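Local coordinates for protein lovastatin nonaketide synthase, polyketide synthase component (Aspergillus terreus, PDB 7CPX) that builds the polyketide chain of dihydromonacolin L, the lovastatin precursor, from malonyl-CoA units as a homodimeric multidomain synthase working together with LovC, at residues Q1016-L1020 against I1204-P1208; L1102-E1106 against Q1247-Q1252. The protein carries 2 engineered substitutions. All blocks are in the same frame, centred on the assembly; numbering follows the deposited sequence.

Contact 1. Residues Q1016-L1020 against I1204-P1208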
loop_
_atom_site.group_PDB
_atom_site.type_symbol
_atom_site.label_atom_id
_atom_site.label_comp_id
_atom_site.label_asym_id
_atom_site.label_seq_id
_atom_site.Cartn_x
_atom_site.Cartn_y
_atom_site.Cartn_z
ATOM N N GLN A 1016 21.344 -10.005 -1.283
ATOM C CA GLN A 1016 21.302 -11.091 -0.313
ATOM C C GLN A 1016 21.573 -10.505 1.065
ATOM O O GLN A 1016 22.599 -9.849 1.274
ATOM C CB GLN A 1016 22.322 -12.177 -0.647
ATOM C CG GLN A 1016 22.339 -13.320 0.358
ATOM C CD GLN A 1016 23.245 -14.461 -0.059
ATOM O OE1 GLN A 1016 23.966 -14.365 -1.051
ATOM N NE2 GLN A 1016 23.211 -15.549 0.700
ATOM N N VAL A 1017 20.657 -10.744 1.999
ATOM C CA VAL A 1017 20.759 -10.174 3.339
ATOM C C VAL A 1017 21.769 -10.991 4.136
ATOM O O VAL A 1017 21.517 -12.148 4.480
ATOM C CB VAL A 1017 19.397 -10.134 4.041
ATOM C CG1 VAL A 1017 18.555 -9.010 3.488
ATOM C CG2 VAL A 1017 18.665 -11.450 3.877
ATOM N N LYS A 1018 22.923 -10.390 4.424
ATOM C CA LYS A 1018 23.879 -11.032 5.317
ATOM C C LYS A 1018 23.360 -11.048 6.747
ATOM O O LYS A 1018 23.622 -11.998 7.493
ATOM C CB LYS A 1018 25.224 -10.307 5.256
ATOM C CG LYS A 1018 25.790 -10.119 3.853
ATOM C CD LYS A 1018 26.883 -11.128 3.540
ATOM C CE LYS A 1018 26.341 -12.545 3.482
ATOM N NZ LYS A 1018 27.395 -13.522 3.097
ATOM N N LEU A 1019 22.625 -10.011 7.138
ATOM C CA LEU A 1019 22.104 -9.883 8.490
ATOM C C LEU A 1019 20.766 -9.161 8.429
ATOM O O LEU A 1019 20.548 -8.320 7.555
ATOM C CB LEU A 1019 23.082 -9.120 9.387
ATOM C CG LEU A 1019 23.564 -9.842 10.642
ATOM C CD1 LEU A 1019 24.639 -9.028 11.332
ATOM C CD2 LEU A 1019 22.402 -10.087 11.573
ATOM N N LEU A 1020 19.881 -9.467 9.383
ATOM C CA LEU A 1020 18.513 -8.943 9.359
ATOM C C LEU A 1020 18.105 -8.583 10.787
ATOM O O LEU A 1020 17.659 -9.442 11.548
ATOM C CB LEU A 1020 17.574 -9.973 8.745
ATOM C CG LEU A 1020 16.208 -9.512 8.237
ATOM C CD1 LEU A 1020 15.490 -10.683 7.595
ATOM C CD2 LEU A 1020 15.372 -8.927 9.355
ATOM N N ILE A 1204 15.366 -7.657 17.527
ATOM C CA ILE A 1204 15.691 -8.982 17.021
ATOM C C ILE A 1204 16.843 -8.855 16.032
ATOM O O ILE A 1204 17.077 -7.798 15.452
ATOM C CB ILE A 1204 14.472 -9.656 16.365
ATOM C CG1 ILE A 1204 13.240 -9.544 17.259
ATOM C CG2 ILE A 1204 14.766 -11.114 16.080
ATOM C CD1 ILE A 1204 12.297 -8.440 16.851
ATOM N N THR A 1205 17.575 -9.946 15.836
ATOM C CA THR A 1205 18.638 -9.936 14.835
ATOM C C THR A 1205 18.890 -11.360 14.379
ATOM O O THR A 1205 19.313 -12.195 15.178
ATOM C CB THR A 1205 19.913 -9.319 15.393
ATOM O OG1 THR A 1205 19.622 -8.031 15.951
ATOM C CG2 THR A 1205 20.928 -9.161 14.289
ATOM N N LEU A 1206 18.663 -11.624 13.099
ATOM C CA LEU A 1206 18.716 -12.965 12.545
ATOM C C LEU A 1206 19.758 -13.042 11.438
ATOM O O LEU A 1206 19.882 -12.128 10.615
ATOM C CB LEU A 1206 17.344 -13.374 12.009
ATOM C CG LEU A 1206 17.244 -14.761 11.383
ATOM C CD1 LEU A 1206 16.010 -15.472 11.890
ATOM C CD2 LEU A 1206 17.206 -14.661 9.875
ATOM N N VAL A 1207 20.506 -14.140 11.433
ATOM C CA VAL A 1207 21.455 -14.433 10.365
ATOM C C VAL A 1207 20.745 -15.352 9.379
ATOM O O VAL A 1207 20.717 -16.574 9.583
ATOM C CB VAL A 1207 22.741 -15.075 10.908
ATOM C CG1 VAL A 1207 23.724 -15.335 9.778
ATOM C CG2 VAL A 1207 23.376 -14.187 11.964
ATOM N N PRO A 1208 20.159 -14.816 8.305
ATOM C CA PRO A 1208 19.338 -15.670 7.434
ATOM C C PRO A 1208 20.097 -16.847 6.853
ATOM O O PRO A 1208 19.525 -17.934 6.703
ATOM C CB PRO A 1208 18.867 -14.695 6.347
ATOM C CG PRO A 1208 19.892 -13.626 6.338
ATOM C CD PRO A 1208 20.302 -13.458 7.760
#
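L1020 and L1206 face each other as an antiparallel hydrogen-bonded pair, and both backbone bonds of that pair form: L1020 N to L1206 O and L1206 N to L1020 O, each 2.9 Å. The second is the straighter, 167° at the hydrogen. On one side the pairing runs on through I1204 to I1022. On the other it is not continued within the two segments: K1018 and L1019 form a classic beta bulge, both facing T1085, and the partner chain enters a helix with V1207 at its N-cap.

P1208, in the first turn of that helix, brings its ring to V1017, where CG2 of V1017 lies 3.5 Å from CG of P1208. L1019 starts away from the partner strand, but its CD2 branch turns back to pack against CG2 of T1205. That methyl stands anti to the backbone N; OG1 (chi1 -53°) makes a poorly directed bond to I1204 O, from above the carbonyl plane, and another to R1203.

The contact joins what are predicted to be the N- and C-terminal hotdog folds of the dehydratase domain. Helix 995-1012 covers L1020 and L1206 through M1003, strand 1075-1087 flanks 1016-1020, and strand 1249-1260 flanks 1204-1208.

Contact 2. Residues L1102-E1106 against Q1247-Q1252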
loop_
_atom_site.group_PDB
_atom_site.type_symbol
_atom_site.label_atom_id
_atom_site.label_comp_id
_atom_site.label_asym_id
_atom_site.label_seq_id
_atom_site.Cartn_x
_atom_site.Cartn_y
_atom_site.Cartn_z
ATOM N N LEU A 1102 26.856 -12.547 14.262
ATOM C CA LEU A 1102 26.264 -12.256 15.554
ATOM C C LEU A 1102 27.212 -12.669 16.673
ATOM O O LEU A 1102 28.048 -13.558 16.484
ATOM C CB LEU A 1102 24.927 -12.988 15.729
ATOM C CG LEU A 1102 23.697 -12.300 15.140
ATOM C CD1 LEU A 1102 22.494 -13.218 15.188
ATOM C CD2 LEU A 1102 23.405 -11.024 15.896
ATOM N N PRO A 1103 27.109 -12.048 17.843
ATOM C CA PRO A 1103 28.001 -12.398 18.946
ATOM C C PRO A 1103 27.835 -13.855 19.336
ATOM O O PRO A 1103 26.714 -14.385 19.313
ATOM C CB PRO A 1103 27.553 -11.463 20.079
ATOM C CG PRO A 1103 26.165 -11.083 19.733
ATOM C CD PRO A 1103 26.121 -11.033 18.241
ATOM N N PRO A 1104 28.919 -14.538 19.697
ATOM C CA PRO A 1104 28.778 -15.905 20.176
ATOM C C PRO A 1104 27.925 -15.943 21.428
ATOM O O PRO A 1104 27.938 -14.997 22.238
ATOM C CB PRO A 1104 30.224 -16.330 20.464
ATOM C CG PRO A 1104 31.054 -15.453 19.613
ATOM C CD PRO A 1104 30.332 -14.145 19.570
ATOM N N PRO A 1105 27.166 -17.014 21.627
ATOM C CA PRO A 1105 26.308 -17.092 22.810
ATOM C C PRO A 1105 27.125 -17.180 24.086
ATOM O O PRO A 1105 28.286 -17.598 24.084
ATOM C CB PRO A 1105 25.504 -18.375 22.578
ATOM C CG PRO A 1105 26.413 -19.214 21.753
ATOM C CD PRO A 1105 27.124 -18.258 20.842
ATOM N N GLU A 1106 26.502 -16.776 25.189
ATOM C CA GLU A 1106 27.157 -16.881 26.479
ATOM C C GLU A 1106 27.482 -18.344 26.776
ATOM O O GLU A 1106 27.045 -19.265 26.081
ATOM C CB GLU A 1106 26.280 -16.285 27.577
ATOM C CG GLU A 1106 25.989 -14.801 27.399
ATOM C CD GLU A 1106 27.242 -13.946 27.446
ATOM O OE1 GLU A 1106 28.301 -14.461 27.866
ATOM O OE2 GLU A 1106 27.169 -12.760 27.063
ATOM N N GLN A 1247 27.490 -23.738 17.753
ATOM C CA GLN A 1247 27.430 -22.568 18.621
ATOM C C GLN A 1247 27.443 -21.260 17.844
ATOM O O GLN A 1247 27.724 -20.203 18.420
ATOM C CB GLN A 1247 28.574 -22.575 19.640
ATOM C CG GLN A 1247 28.288 -21.762 20.889
ATOM C CD GLN A 1247 29.254 -22.063 22.015
ATOM O OE1 GLN A 1247 30.367 -22.537 21.785
ATOM N NE2 GLN A 1247 28.831 -21.795 23.245
ATOM N N THR A 1248 27.149 -21.295 16.547
ATOM C CA THR A 1248 26.978 -20.073 15.775
ATOM C C THR A 1248 25.568 -19.539 15.982
ATOM O O THR A 1248 24.592 -20.294 15.922
ATOM C CB THR A 1248 27.232 -20.329 14.291
ATOM O OG1 THR A 1248 26.476 -21.469 13.863
ATOM C CG2 THR A 1248 28.712 -20.572 14.033
ATOM N N THR A 1249 25.461 -18.235 16.221
ATOM C CA THR A 1249 24.185 -17.619 16.568
ATOM C C THR A 1249 23.339 -17.462 15.311
ATOM O O THR A 1249 23.637 -16.626 14.451
ATOM C CB THR A 1249 24.410 -16.272 17.244
ATOM O OG1 THR A 1249 25.260 -16.442 18.385
ATOM C CG2 THR A 1249 23.090 -15.676 17.689
ATOM N N LEU A 1250 22.278 -18.264 15.205
ATOM C CA LEU A 1250 21.326 -18.096 14.114
ATOM C C LEU A 1250 20.592 -16.771 14.248
ATOM O O LEU A 1250 20.516 -15.986 13.296
ATOM C CB LEU A 1250 20.328 -19.252 14.107
ATOM C CG LEU A 1250 20.893 -20.660 14.284
ATOM C CD1 LEU A 1250 19.767 -21.673 14.290
ATOM C CD2 LEU A 1250 21.892 -20.979 13.192
ATOM N N PHE A 1251 20.043 -16.508 15.430
ATOM C CA PHE A 1251 19.397 -15.235 15.702
ATOM C C PHE A 1251 19.383 -15.005 17.205
ATOM O O PHE A 1251 19.474 -15.944 18.000
ATOM C CB PHE A 1251 17.975 -15.187 15.130
ATOM C CG PHE A 1251 16.971 -15.972 15.924
ATOM C CD1 PHE A 1251 16.739 -17.306 15.648
ATOM C CD2 PHE A 1251 16.249 -15.371 16.938
ATOM C CE1 PHE A 1251 15.814 -18.028 16.374
ATOM C CE2 PHE A 1251 15.324 -16.084 17.668
ATOM C CZ PHE A 1251 15.104 -17.415 17.385
ATOM N N GLN A 1252 19.266 -13.736 17.575
ATOM C CA GLN A 1252 19.210 -13.308 18.960
ATOM C C GLN A 1252 18.104 -12.279 19.121
ATOM O O GLN A 1252 17.609 -11.708 18.146
ATOM C CB GLN A 1252 20.546 -12.710 19.426
ATOM C CG GLN A 1252 20.959 -11.446 18.683
ATOM C CD GLN A 1252 22.027 -10.658 19.415
ATOM O OE1 GLN A 1252 22.042 -9.428 19.368
ATOM N NE2 GLN A 1252 22.926 -11.359 20.095
#
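L1102, T1249 and P1105 carry this contact, with L1102 giving up the most surface. Its two methyl branches divide the work. CD1 lies 3.6 Å from CG2 of T1249 and also reaches the backbone at the classic beta bulge where L1250 and F1251 both face V1242; CD2 rests against the aliphatic part of Q1252, 3.7 Å from CG of that glutamine. The leucine and threonine side chains meet at about a right angle.

T1249 offers a different group to each part of the loop. Its methyl is anti to the backbone N and packs on L1102, whereas OG1, anti to the carbonyl carbon and beside the backbone N (chi1 -56°), gives a hydrogen bond of 2.7 Å to O of P1103. The hydroxyl sits 27° from the plane of that carbonyl. The bond fixes the P1103 carbonyl of a three-proline run, P1103 to P1105, whose ring nitrogens have no N-H to donate.

At the far end P1105 packs on Q1247, CG to CG at 3.3 Å, the extended glutamine chain crossing the ring obliquely. At the other end, NE2 of Q1252 comes to 3.3 Å from CG of P1103, while OE1 of Q1252 is hydrogen-bonded to R1203.

The second subunit also borders the loop: E1106 makes a salt bridge to R2023 and a hydrogen bond to H2020, both of that other chain. Within the dehydratase domain, the loop runs between the two predicted hotdog regions, part of the link between them, and packs on the C-terminal one along the start of strand 1249-1260. V1241 of strand 1236-1243 touches P1105 and T1249, T1205 of strand 1196-1206 lies beside L1102 and Q1252, and helix 1208-1217 packs on L1250.

How the contacts relate
Strands 1196-1206 and 1249-1260 are neighbours, so contacts 1 and 2 meet directly: V1207 N lies 2.6 Å from L1250 O and T1205 O lies 2.8 Å from Q1252 N, both probable hydrogen bonds. Both are largely buried, but contact 2 has exposed residues at P1104 and Q1247, whereas none of the touching residues of contact 1 is exposed. Contact 1 is strand pairing between the two predicted hotdog folds, bonded through main chain; contact 2 lays an irregular proline-rich loop on a strand and has one hydrogen bond across it, from a threonine hydroxyl, amid apolar packing. R2015 of the second subunit touches L1019 and T1205 in contact 1 and L1102 in contact 2.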